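Local coordinates for inorganic pyrophosphatase (Coxiella burnetii, PDB 3TR4), which probably catalyses the magnesium-dependent hydrolysis of inorganic pyrophosphate to two phosphate ions, working as a homohexamer, at residues 15-20 / 87-92; 19-24 / 79-84. All coordinates share one frame; numbering follows the deposited sequence.

In the fold
Residues 15-24 span the whole of the first strand, 16-23, and both contacts start from it. The chain then runs through the hairpin of strands 30-35 and 40-46 and through strands 56-59 and 72-75. Next comes the loop 79-84, which returns to residues 19-24 and closes contact 2. The chain goes straight on into strand 86-99, whose residues 87-92 pair with 15-20 in contact 1. Contact 2 is therefore nested inside contact 1, as expected for two segments running broadly antiparallel. The two share Val19 and Ile20. They touch where Met87, a selenomethionine, packs its SE on Ile21 and Val81. Together they hold the first strand to strand 86-99 and to the loop that leads into it.

Contact 1 (15-20 / 87-92); sequences DDFNVI and MRVRAL
Asp16 and Arg88 form a salt bridge across the strands. Arg88 NH2 donates to Asp16 OD2 at 2.8 Å in a nearly straight bond of 174°. The oxygen lies in the guanidinium plane at its edge, but the donor stands above the carboxylate plane. The planes are 72° apart. A second, weak bond runs from Arg88 NE to Asp16 OD1. The arginine chain is bent about its CG-CD bond (53°), and its end comes nearer the aspartate. Four backbone bonds join Phe17 to Val89 and Val19 to Met87, two in each pair; Val89 N to Phe17 O is 2.9 Å. Between them Asn18 and Arg88 are a non-hydrogen-bonded pair. This is an antiparallel ladder in the central sheet of the pyrophosphatase fold, between strands 16-23 and 86-99. On the face that carries Phe17, Val19, Met87 and Val89, Val89 CG2 lies over one face of the Phe17 ring, a CH-pi contact 3.6 Å from the centroid. Val89 CG2 also meets Val19 CG2 at 3.5 Å. Ala91 comes to the ring at its edge, with Ala91 N 3.8 Å from Phe17 CE1. Farther out, Phe167 meets the Phe17 ring, and Val73 and Val75 of strand 72-75 pack against this apolar group.

Contact 2 (19-24 / 79-84); sequences VIIEIP and VPVQPG
Gly84 N donates to Ile21 O in a short, straight hydrogen bond of 2.7 Å and 175°. The donor is tilted 26° from the carbonyl plane. Pro83 CA also approaches Ile21 O, in a CA-H...O contact of 3.5 Å. In the rest of the first shell, apolar side chains pack on each other and on backbone carbonyls. Ile21 crosses Val81 at about a right angle, with Ile21 CG1 3.9 Å from Val81 CG1. The valine methyl that touches is the one anti to its backbone N (chi1 173°). Ile21 CG2 sits near the carbonyl oxygen of Val81. Pro24 is covered by three partners of the loop. Pro24 CB lies 3.3 Å from Val81 O and 4.1 Å from Pro80 CB. Pro24 CD is 3.8 Å from Pro83 CG, the two proline rings meeting obliquely.

Several neighbours set these groups in place. Glu22 and Ile23 both face Tyr57, a predicted substrate-binding residue of strand 56-59, in a classic beta bulge. Glu22 OE2 accepts a bond from Tyr34 N, and Asn56 OD1 holds Val81 N. Tyr32 OH of the second subunit is hydrogen-bonded to Gln82 N, and Gln82 of a third subunit packs on Pro83, so the loop also belongs to the hexamer interface.

Pro83 CB lies 3.5 Å from Glu22 O, which is buried without a polar partner. That is a likely cost, which the proline and aliphatic packing would have to offset. The one straight bond from Gly84, which has a positive phi, probably sets the position of the loop's end.

Contact 1 (15-20 / 87-92)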
ATOM      1  N   ASP B  15       2.904 -25.082 -23.074  1.00 33.74           N
ATOM      2  CA  ASP B  15       1.936 -24.041 -23.415  1.00 33.28           C
ATOM      3  C   ASP B  15       0.812 -23.943 -22.394  1.00 32.29           C
ATOM      4  O   ASP B  15      -0.099 -23.129 -22.538  1.00 31.72           O
ATOM      5  CB  ASP B  15       1.334 -24.293 -24.797  1.00 44.10           C
ATOM      6  CG  ASP B  15       2.295 -23.965 -25.919  1.00 48.07           C
ATOM      7  OD1 ASP B  15       2.771 -24.904 -26.590  1.00 50.51           O
ATOM      8  OD2 ASP B  15       2.576 -22.765 -26.129  1.00 55.43           O
ATOM      9  N   ASP B  16       0.873 -24.776 -21.363  1.00 30.64           N
ATOM     10  CA  ASP B  16      -0.165 -24.791 -20.346  1.00 30.48           C
ATOM     11  C   ASP B  16       0.274 -25.612 -19.146  1.00 31.45           C
ATOM     12  O   ASP B  16      -0.121 -26.771 -18.998  1.00 33.45           O
ATOM     13  CB  ASP B  16      -1.467 -25.353 -20.920  1.00 34.09           C
ATOM     14  CG  ASP B  16      -2.565 -25.454 -19.881  1.00 45.11           C
ATOM     15  OD1 ASP B  16      -2.451 -24.799 -18.823  1.00 48.07           O
ATOM     16  OD2 ASP B  16      -3.545 -26.188 -20.125  1.00 53.19           O
ATOM     17  N   PHE B  17       1.095 -25.011 -18.293  1.00 20.71           N
ATOM     18  CA  PHE B  17       1.561 -25.707 -17.104  1.00 25.16           C
ATOM     19  C   PHE B  17       1.262 -24.928 -15.828  1.00 26.74           C
ATOM     20  O   PHE B  17       0.900 -23.752 -15.873  1.00 23.94           O
ATOM     21  CB  PHE B  17       3.046 -26.086 -17.221  1.00 22.63           C
ATOM     22  CG  PHE B  17       3.985 -24.913 -17.360  1.00 19.74           C
ATOM     23  CD1 PHE B  17       4.258 -24.365 -18.606  1.00 23.75           C
ATOM     24  CD2 PHE B  17       4.631 -24.390 -16.251  1.00 19.86           C
ATOM     25  CE1 PHE B  17       5.137 -23.303 -18.737  1.00 22.00           C
ATOM     26  CE2 PHE B  17       5.515 -23.329 -16.375  1.00 20.49           C
ATOM     27  CZ  PHE B  17       5.768 -22.785 -17.617  1.00 27.88           C
ATOM     28  N   ASN B  18       1.394 -25.602 -14.691  1.00 27.85           N
ATOM     29  CA  ASN B  18       1.058 -25.003 -13.405  1.00 24.61           C
ATOM     30  C   ASN B  18       2.237 -24.308 -12.743  1.00 23.92           C
ATOM     31  O   ASN B  18       3.373 -24.778 -12.808  1.00 27.09           O
ATOM     32  CB  ASN B  18       0.484 -26.061 -12.464  1.00 25.06           C
ATOM     33  CG  ASN B  18      -0.866 -26.576 -12.926  1.00 32.65           C
ATOM     34  OD1 ASN B  18      -1.627 -25.855 -13.572  1.00 32.25           O
ATOM     35  ND2 ASN B  18      -1.173 -27.825 -12.592  1.00 30.26           N
ATOM     36  N   VAL B  19       1.958 -23.183 -12.099  1.00 22.61           N
ATOM     37  CA  VAL B  19       2.970 -22.487 -11.323  1.00 22.77           C
ATOM     38  C   VAL B  19       2.374 -22.059  -9.994  1.00 28.19           C
ATOM     39  O   VAL B  19       1.273 -21.507  -9.943  1.00 26.13           O
ATOM     40  CB  VAL B  19       3.511 -21.252 -12.068  1.00 25.52           C
ATOM     41  CG1 VAL B  19       4.355 -20.398 -11.139  1.00 24.85           C
ATOM     42  CG2 VAL B  19       4.324 -21.685 -13.286  1.00 30.10           C
ATOM     43  N   ILE B  20       3.092 -22.341  -8.916  1.00 24.52           N
ATOM     44  CA  ILE B  20       2.719 -21.827  -7.610  1.00 25.46           C
ATOM     45  C   ILE B  20       3.578 -20.604  -7.322  1.00 22.62           C
ATOM     46  O   ILE B  20       4.805 -20.685  -7.288  1.00 21.57           O
ATOM     47  CB  ILE B  20       2.897 -22.882  -6.506  1.00 23.27           C
ATOM     48  CG1 ILE B  20       1.909 -24.035  -6.718  1.00 25.07           C
ATOM     49  CG2 ILE B  20       2.691 -22.249  -5.138  1.00 26.10           C
ATOM     50  CD1 ILE B  20       2.100 -25.207  -5.769  1.00 33.02           C
HETATM   51  N   MSE B  87      -1.390 -20.780 -10.696  1.00 23.82           N
HETATM   52  CA  MSE B  87      -1.869 -20.229 -11.957  1.00 26.69           C
HETATM   53  C   MSE B  87      -1.374 -21.035 -13.151  1.00 27.74           C
HETATM   54  O   MSE B  87      -0.347 -21.711 -13.079  1.00 25.32           O
HETATM   55  CB  MSE B  87      -1.474 -18.755 -12.093  1.00 24.64           C
HETATM   56  CG  MSE B  87       0.020 -18.492 -12.086  1.00 26.44           C
HETATM   57 SE   MSE B  87       0.409 -16.570 -12.067  1.00 32.84          SE
HETATM   58  CE  MSE B  87      -0.533 -16.060 -13.701  1.00 16.93           C
ATOM     59  N   ARG B  88      -2.125 -20.968 -14.245  1.00 20.28           N
ATOM     60  CA  ARG B  88      -1.772 -21.682 -15.459  1.00 24.02           C
ATOM     61  C   ARG B  88      -1.071 -20.734 -16.421  1.00 24.54           C
ATOM     62  O   ARG B  88      -1.600 -19.672 -16.754  1.00 23.12           O
ATOM     63  CB  ARG B  88      -3.026 -22.280 -16.101  1.00 33.31           C
ATOM     64  CG  ARG B  88      -3.692 -23.347 -15.237  1.00 43.83           C
ATOM     65  CD  ARG B  88      -5.019 -23.815 -15.817  1.00 48.61           C
ATOM     66  NE  ARG B  88      -4.889 -24.241 -17.206  1.00 56.95           N
ATOM     67  CZ  ARG B  88      -5.630 -23.765 -18.202  1.00 60.94           C
ATOM     68  NH1 ARG B  88      -6.562 -22.853 -17.960  1.00 61.24           N
ATOM     69  NH2 ARG B  88      -5.445 -24.204 -19.439  1.00 62.02           N
ATOM     70  N   VAL B  89       0.121 -21.122 -16.864  1.00 25.89           N
ATOM     71  CA  VAL B  89       0.955 -20.248 -17.679  1.00 22.69           C
ATOM     72  C   VAL B  89       1.472 -20.943 -18.933  1.00 21.55           C
ATOM     73  O   VAL B  89       1.339 -22.157 -19.090  1.00 24.02           O
ATOM     74  CB  VAL B  89       2.163 -19.711 -16.864  1.00 23.29           C
ATOM     75  CG1 VAL B  89       1.686 -18.990 -15.617  1.00 19.99           C
ATOM     76  CG2 VAL B  89       3.102 -20.846 -16.492  1.00 19.45           C
ATOM     77  N   ARG B  90       2.051 -20.154 -19.830  1.00 20.06           N
ATOM     78  CA  ARG B  90       2.662 -20.671 -21.044  1.00 26.08           C
ATOM     79  C   ARG B  90       4.037 -20.032 -21.197  1.00 23.32           C
ATOM     80  O   ARG B  90       4.200 -18.840 -20.938  1.00 23.34           O
ATOM     81  CB  ARG B  90       1.780 -20.369 -22.260  1.00 25.44           C
ATOM     82  CG  ARG B  90       1.377 -18.908 -22.382  1.00 29.03           C
ATOM     83  CD  ARG B  90       0.386 -18.681 -23.522  1.00 29.09           C
ATOM     84  NE  ARG B  90       0.021 -17.272 -23.642  1.00 23.69           N
ATOM     85  CZ  ARG B  90       0.700 -16.383 -24.358  1.00 23.64           C
ATOM     86  NH1 ARG B  90       1.783 -16.757 -25.025  1.00 22.62           N
ATOM     87  NH2 ARG B  90       0.296 -15.120 -24.406  1.00 23.20           N
ATOM     88  N   ALA B  91       5.024 -20.819 -21.609  1.00 25.59           N
ATOM     89  CA  ALA B  91       6.403 -20.335 -21.684  1.00 28.59           C
ATOM     90  C   ALA B  91       6.701 -19.495 -22.926  1.00 32.90           C
ATOM     91  O   ALA B  91       6.138 -19.718 -23.998  1.00 31.19           O
ATOM     92  CB  ALA B  91       7.383 -21.499 -21.587  1.00 24.65           C
ATOM     93  N   LEU B  92       7.597 -18.526 -22.764  1.00 30.42           N
ATOM     94  CA  LEU B  92       8.079 -17.712 -23.870  1.00 24.21           C
ATOM     95  C   LEU B  92       9.538 -18.043 -24.146  1.00 28.11           C
ATOM     96  O   LEU B  92      10.017 -17.936 -25.273  1.00 33.57           O
ATOM     97  CB  LEU B  92       7.970 -16.230 -23.526  1.00 21.61           C
ATOM     98  CG  LEU B  92       6.574 -15.657 -23.301  1.00 26.59           C
ATOM     99  CD1 LEU B  92       6.681 -14.190 -22.925  1.00 29.14           C
ATOM    100  CD2 LEU B  92       5.715 -15.838 -24.548  1.00 28.02           C
TER

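Contact 2 (19-24 / 79-84)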
ATOM      1  N   VAL B  19       1.958 -23.183 -12.099  1.00 22.61           N
ATOM      2  CA  VAL B  19       2.970 -22.487 -11.323  1.00 22.77           C
ATOM      3  C   VAL B  19       2.374 -22.059  -9.994  1.00 28.19           C
ATOM      4  O   VAL B  19       1.273 -21.507  -9.943  1.00 26.13           O
ATOM      5  CB  VAL B  19       3.511 -21.252 -12.068  1.00 25.52           C
ATOM      6  CG1 VAL B  19       4.355 -20.398 -11.139  1.00 24.85           C
ATOM      7  CG2 VAL B  19       4.324 -21.685 -13.286  1.00 30.10           C
ATOM      8  N   ILE B  20       3.092 -22.341  -8.916  1.00 24.52           N
ATOM      9  CA  ILE B  20       2.719 -21.827  -7.610  1.00 25.46           C
ATOM     10  C   ILE B  20       3.578 -20.604  -7.322  1.00 22.62           C
ATOM     11  O   ILE B  20       4.805 -20.685  -7.288  1.00 21.57           O
ATOM     12  CB  ILE B  20       2.897 -22.882  -6.506  1.00 23.27           C
ATOM     13  CG1 ILE B  20       1.909 -24.035  -6.718  1.00 25.07           C
ATOM     14  CG2 ILE B  20       2.691 -22.249  -5.138  1.00 26.10           C
ATOM     15  CD1 ILE B  20       2.100 -25.207  -5.769  1.00 33.02           C
ATOM     16  N   ILE B  21       2.925 -19.464  -7.139  1.00 21.87           N
ATOM     17  CA  ILE B  21       3.638 -18.210  -6.946  1.00 21.09           C
ATOM     18  C   ILE B  21       4.179 -18.115  -5.523  1.00 24.13           C
ATOM     19  O   ILE B  21       3.477 -18.424  -4.563  1.00 28.92           O
ATOM     20  CB  ILE B  21       2.736 -17.003  -7.254  1.00 20.84           C
ATOM     21  CG1 ILE B  21       2.337 -17.006  -8.733  1.00 20.63           C
ATOM     22  CG2 ILE B  21       3.445 -15.704  -6.902  1.00 19.01           C
ATOM     23  CD1 ILE B  21       3.509 -16.858  -9.687  1.00 24.05           C
ATOM     24  N   GLU B  22       5.433 -17.695  -5.401  1.00 18.96           N
ATOM     25  CA  GLU B  22       6.078 -17.578  -4.099  1.00 23.09           C
ATOM     26  C   GLU B  22       6.404 -16.123  -3.775  1.00 24.05           C
ATOM     27  O   GLU B  22       6.373 -15.716  -2.616  1.00 26.26           O
ATOM     28  CB  GLU B  22       7.338 -18.452  -4.047  1.00 20.87           C
ATOM     29  CG  GLU B  22       7.046 -19.953  -4.028  1.00 22.46           C
ATOM     30  CD  GLU B  22       8.299 -20.807  -4.144  1.00 32.79           C
ATOM     31  OE1 GLU B  22       9.192 -20.455  -4.946  1.00 37.36           O
ATOM     32  OE2 GLU B  22       8.391 -21.831  -3.434  1.00 34.43           O
ATOM     33  N   ILE B  23       6.701 -15.342  -4.812  1.00 22.51           N
ATOM     34  CA  ILE B  23       7.054 -13.935  -4.653  1.00 20.20           C
ATOM     35  C   ILE B  23       6.344 -13.100  -5.713  1.00 21.91           C
ATOM     36  O   ILE B  23       6.481 -13.371  -6.902  1.00 25.24           O
ATOM     37  CB  ILE B  23       8.568 -13.722  -4.838  1.00 21.16           C
ATOM     38  CG1 ILE B  23       9.364 -14.674  -3.943  1.00 27.87           C
ATOM     39  CG2 ILE B  23       8.940 -12.266  -4.581  1.00 21.35           C
ATOM     40  CD1 ILE B  23      10.846 -14.652  -4.223  1.00 33.18           C
ATOM     41  N   PRO B  24       5.595 -12.072  -5.287  1.00 22.73           N
ATOM     42  CA  PRO B  24       4.845 -11.248  -6.241  1.00 22.72           C
ATOM     43  C   PRO B  24       5.752 -10.242  -6.933  1.00 24.32           C
ATOM     44  O   PRO B  24       6.795  -9.887  -6.381  1.00 18.83           O
ATOM     45  CB  PRO B  24       3.865 -10.507  -5.338  1.00 26.22           C
ATOM     46  CG  PRO B  24       4.629 -10.324  -4.068  1.00 27.18           C
ATOM     47  CD  PRO B  24       5.478 -11.560  -3.909  1.00 23.53           C
ATOM     48  N   VAL B  79      -0.754  -7.360 -13.177  1.00 26.37           N
ATOM     49  CA  VAL B  79      -0.589  -6.931 -11.790  1.00 30.54           C
ATOM     50  C   VAL B  79      -0.058  -8.078 -10.927  1.00 28.94           C
ATOM     51  O   VAL B  79      -0.210  -9.247 -11.285  1.00 28.64           O
ATOM     52  CB  VAL B  79      -1.907  -6.401 -11.201  1.00 28.21           C
ATOM     53  CG1 VAL B  79      -2.360  -5.158 -11.948  1.00 27.50           C
ATOM     54  CG2 VAL B  79      -2.967  -7.473 -11.268  1.00 28.13           C
ATOM     55  N   PRO B  80       0.570  -7.745  -9.786  1.00 21.63           N
ATOM     56  CA  PRO B  80       1.179  -8.787  -8.946  1.00 20.97           C
ATOM     57  C   PRO B  80       0.170  -9.852  -8.505  1.00 24.05           C
ATOM     58  O   PRO B  80      -1.006  -9.553  -8.297  1.00 21.18           O
ATOM     59  CB  PRO B  80       1.694  -8.007  -7.730  1.00 21.38           C
ATOM     60  CG  PRO B  80       1.834  -6.590  -8.206  1.00 25.08           C
ATOM     61  CD  PRO B  80       0.732  -6.399  -9.208  1.00 22.05           C
ATOM     62  N   VAL B  81       0.639 -11.088  -8.376  1.00 23.70           N
ATOM     63  CA  VAL B  81      -0.186 -12.192  -7.893  1.00 25.91           C
ATOM     64  C   VAL B  81       0.216 -12.547  -6.458  1.00 25.50           C
ATOM     65  O   VAL B  81       1.403 -12.552  -6.124  1.00 27.61           O
ATOM     66  CB  VAL B  81      -0.026 -13.441  -8.789  1.00 24.70           C
ATOM     67  CG1 VAL B  81      -0.756 -14.633  -8.190  1.00 21.51           C
ATOM     68  CG2 VAL B  81      -0.523 -13.156 -10.207  1.00 24.46           C
ATOM     69  N   GLN B  82      -0.767 -12.841  -5.611  1.00 24.33           N
ATOM     70  CA  GLN B  82      -0.507 -13.158  -4.203  1.00 25.12           C
ATOM     71  C   GLN B  82       0.278 -14.462  -4.028  1.00 16.19           C
ATOM     72  O   GLN B  82      -0.047 -15.473  -4.646  1.00 24.54           O
ATOM     73  CB  GLN B  82      -1.829 -13.237  -3.425  1.00 30.99           C
ATOM     74  CG  GLN B  82      -1.707 -13.775  -1.996  1.00 35.98           C
ATOM     75  CD  GLN B  82      -3.030 -13.752  -1.246  1.00 34.45           C
ATOM     76  OE1 GLN B  82      -3.566 -12.686  -0.950  1.00 41.79           O
ATOM     77  NE2 GLN B  82      -3.563 -14.930  -0.939  1.00 32.82           N
ATOM     78  N   PRO B  83       1.309 -14.444  -3.167  1.00 19.60           N
ATOM     79  CA  PRO B  83       2.084 -15.660  -2.895  1.00 20.38           C
ATOM     80  C   PRO B  83       1.177 -16.788  -2.424  1.00 25.03           C
ATOM     81  O   PRO B  83       0.257 -16.540  -1.642  1.00 26.10           O
ATOM     82  CB  PRO B  83       3.004 -15.239  -1.745  1.00 22.21           C
ATOM     83  CG  PRO B  83       3.110 -13.768  -1.855  1.00 27.95           C
ATOM     84  CD  PRO B  83       1.778 -13.299  -2.367  1.00 23.96           C
ATOM     85  N   GLY B  84       1.434 -18.006  -2.891  1.00 22.42           N
ATOM     86  CA  GLY B  84       0.667 -19.161  -2.464  1.00 25.34           C
ATOM     87  C   GLY B  84      -0.410 -19.541  -3.459  1.00 26.87           C
ATOM     88  O   GLY B  84      -1.056 -20.580  -3.327  1.00 30.63           O
TER